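Local coordinates for PfhB2 (Pasteurella multocida, PDB 6U8T), which probably acts as a cysteine protease of the papain-like clan, being the YopT-type domain of a Pasteurella toxin, at residues C[41-46]-C[96-101]. The protein carries 1 engineered substitution. Residues are numbered along the deposited sequence; the frame is centred on the assembly and turned at random.
Sequences TCAHWI and KLTDNW
Ala43 and Thr98 bring their CA atoms to 6.9 Å, the shortest such distance between two helical segments that run in roughly the same direction, with axes 10.5 Å apart and inclined at 23°. This helix-helix interface joins helix 20-51 to helix 91-104 in a domain whose YopT-like family belongs to the papain-like peptidase clan. Alanine suits a place where the backbones come this near, since its single methyl points to the other helix and still leaves room for its neighbours: CB meets Thr98 CG2 at 3.8 Å and also rests against the benzo part of the Trp101 indole. The first torsion of Thr98 (chi1 -56°, measured to OG1) puts CG2 opposite the backbone N, and the methyl meets the alanine; its OG1 is hydrogen-bonded to Glu39 OE2, just ahead of 41-46 on helix 20-51.

Trp101 makes the broader part of the contact. Chi1 of -174° extends the side chain away from its own backbone N, which carries the six-membered ring across to the neighbouring helix. There CH2 sits 3.4 Å above the plane of the His44 imidazole, over its centre, while the two ring planes are inclined at 36°, an oblique aromatic pair. Histidine serves here both as a flat surface for the indole and as a polar group: ND1 is hydrogen-bonded to Ser40 O, four residues earlier on the same helix, and NE2 to Ser77 OG of helix 72-87. These two bonds probably fix the rotation of the imidazole, and Leu81 of that same helix also touches Trp101. At the indole's edge, near its plane, CZ3 lies 3.5 Å from Ala43 O.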
loop_
_atom_site.group_PDB
_atom_site.type_symbol
_atom_site.label_atom_id
_atom_site.label_comp_id
_atom_site.label_asym_id
_atom_site.label_seq_id
_atom_site.Cartn_x
_atom_site.Cartn_y
_atom_site.Cartn_z
ATOM N N THR C 41 11.694 12.224 10.661
ATOM C CA THR C 41 11.004 13.191 11.538
ATOM C C THR C 41 10.749 12.559 12.913
ATOM O O THR C 41 11.019 13.225 13.898
ATOM C CB THR C 41 9.663 13.678 10.988
ATOM O OG1 THR C 41 9.849 14.221 9.682
ATOM C CG2 THR C 41 9.049 14.719 11.920
ATOM N N CYS C 42 10.268 11.315 12.949
ATOM C CA CYS C 42 10.022 10.577 14.199
ATOM C C CYS C 42 11.343 10.410 14.967
ATOM O O CYS C 42 11.337 10.622 16.204
ATOM C CB CYS C 42 9.332 9.242 13.939
ATOM S SG CYS C 42 7.588 9.450 13.515
ATOM N N ALA C 43 12.444 10.087 14.284
ATOM C CA ALA C 43 13.767 9.999 14.929
ATOM C C ALA C 43 14.073 11.334 15.597
ATOM O O ALA C 43 14.493 11.342 16.762
ATOM C CB ALA C 43 14.844 9.630 13.931
ATOM N N HIS C 44 13.892 12.443 14.877
ATOM C CA HIS C 44 14.223 13.802 15.429
ATOM C C HIS C 44 13.317 14.105 16.614
ATOM O O HIS C 44 13.838 14.585 17.614
ATOM C CB HIS C 44 14.139 14.874 14.355
ATOM C CG HIS C 44 15.334 14.930 13.474
ATOM N ND1 HIS C 44 15.581 13.991 12.464
ATOM C CD2 HIS C 44 16.315 15.862 13.403
ATOM C CE1 HIS C 44 16.687 14.341 11.831
ATOM N NE2 HIS C 44 17.162 15.482 12.415
ATOM N N TRP C 45 12.025 13.846 16.494
ATOM C CA TRP C 45 11.038 14.035 17.570
ATOM C C TRP C 45 11.469 13.234 18.823
ATOM O O TRP C 45 11.432 13.757 19.911
ATOM C CB TRP C 45 9.659 13.608 17.077
ATOM C CG TRP C 45 8.548 13.927 18.031
ATOM C CD1 TRP C 45 7.839 15.092 18.109
ATOM C CD2 TRP C 45 7.992 13.050 19.028
ATOM N NE1 TRP C 45 6.868 14.985 19.072
ATOM C CE2 TRP C 45 6.937 13.757 19.653
ATOM C CE3 TRP C 45 8.266 11.725 19.435
ATOM C CZ2 TRP C 45 6.149 13.194 20.652
ATOM C CZ3 TRP C 45 7.472 11.165 20.418
ATOM C CH2 TRP C 45 6.443 11.895 21.028
ATOM N N ILE C 46 11.887 11.978 18.635
ATOM C CA ILE C 46 12.292 11.123 19.782
ATOM C C ILE C 46 13.524 11.760 20.453
ATOM O O ILE C 46 13.484 11.957 21.671
ATOM C CB ILE C 46 12.513 9.662 19.353
ATOM C CG1 ILE C 46 11.187 9.013 18.991
ATOM C CG2 ILE C 46 13.208 8.886 20.439
ATOM C CD1 ILE C 46 11.336 7.615 18.425
ATOM N N LYS C 96 18.713 0.206 10.797
ATOM C CA LYS C 96 20.030 0.241 11.494
ATOM C C LYS C 96 20.617 1.663 11.422
ATOM O O LYS C 96 21.260 2.125 12.405
ATOM C CB LYS C 96 21.003 -0.775 10.891
ATOM C CG LYS C 96 22.394 -0.819 11.507
ATOM C CD LYS C 96 22.500 -1.655 12.752
ATOM C CE LYS C 96 21.807 -1.141 14.001
ATOM N NZ LYS C 96 22.537 -0.008 14.624
ATOM N N LEU C 97 20.428 2.348 10.296
ATOM C CA LEU C 97 20.997 3.697 10.085
ATOM C C LEU C 97 20.300 4.674 11.046
ATOM O O LEU C 97 21.015 5.479 11.680
ATOM C CB LEU C 97 20.831 4.058 8.612
ATOM C CG LEU C 97 21.024 5.509 8.221
ATOM C CD1 LEU C 97 21.645 5.513 6.856
ATOM C CD2 LEU C 97 19.703 6.244 8.217
ATOM N N THR C 98 18.972 4.612 11.143
ATOM C CA THR C 98 18.170 5.488 12.024
ATOM C C THR C 98 18.590 5.241 13.482
ATOM O O THR C 98 18.745 6.198 14.221
ATOM C CB THR C 98 16.668 5.260 11.814
ATOM O OG1 THR C 98 16.328 5.455 10.444
ATOM C CG2 THR C 98 15.844 6.214 12.639
ATOM N N ASP C 99 18.784 3.976 13.850
ATOM C CA ASP C 99 19.205 3.552 15.201
ATOM C C ASP C 99 20.567 4.152 15.537
ATOM O O ASP C 99 20.725 4.588 16.683
ATOM C CB ASP C 99 19.234 2.029 15.320
ATOM C CG ASP C 99 19.498 1.579 16.737
ATOM O OD1 ASP C 99 18.606 1.784 17.563
ATOM O OD2 ASP C 99 20.600 1.055 16.998
ATOM N N ASN C 100 21.514 4.141 14.596
ATOM C CA ASN C 100 22.868 4.713 14.811
ATOM C C ASN C 100 22.742 6.226 15.049
ATOM O O ASN C 100 23.409 6.751 15.973
ATOM C CB ASN C 100 23.825 4.455 13.650
ATOM C CG ASN C 100 24.248 3.006 13.540
ATOM O OD1 ASN C 100 24.318 2.493 12.433
ATOM N ND2 ASN C 100 24.546 2.336 14.640
ATOM N N TRP C 101 21.915 6.895 14.257
ATOM C CA TRP C 101 21.652 8.354 14.393
ATOM C C TRP C 101 21.084 8.644 15.788
ATOM O O TRP C 101 21.580 9.580 16.448
ATOM C CB TRP C 101 20.716 8.861 13.291
ATOM C CG TRP C 101 20.540 10.343 13.303
ATOM C CD1 TRP C 101 21.338 11.256 12.676
ATOM C CD2 TRP C 101 19.542 11.096 14.019
ATOM N NE1 TRP C 101 20.912 12.527 12.952
ATOM C CE2 TRP C 101 19.799 12.459 13.762
ATOM C CE3 TRP C 101 18.474 10.759 14.847
ATOM C CZ2 TRP C 101 18.990 13.478 14.246
ATOM C CZ3 TRP C 101 17.687 11.768 15.357
ATOM C CH2 TRP C 101 17.954 13.115 15.069
#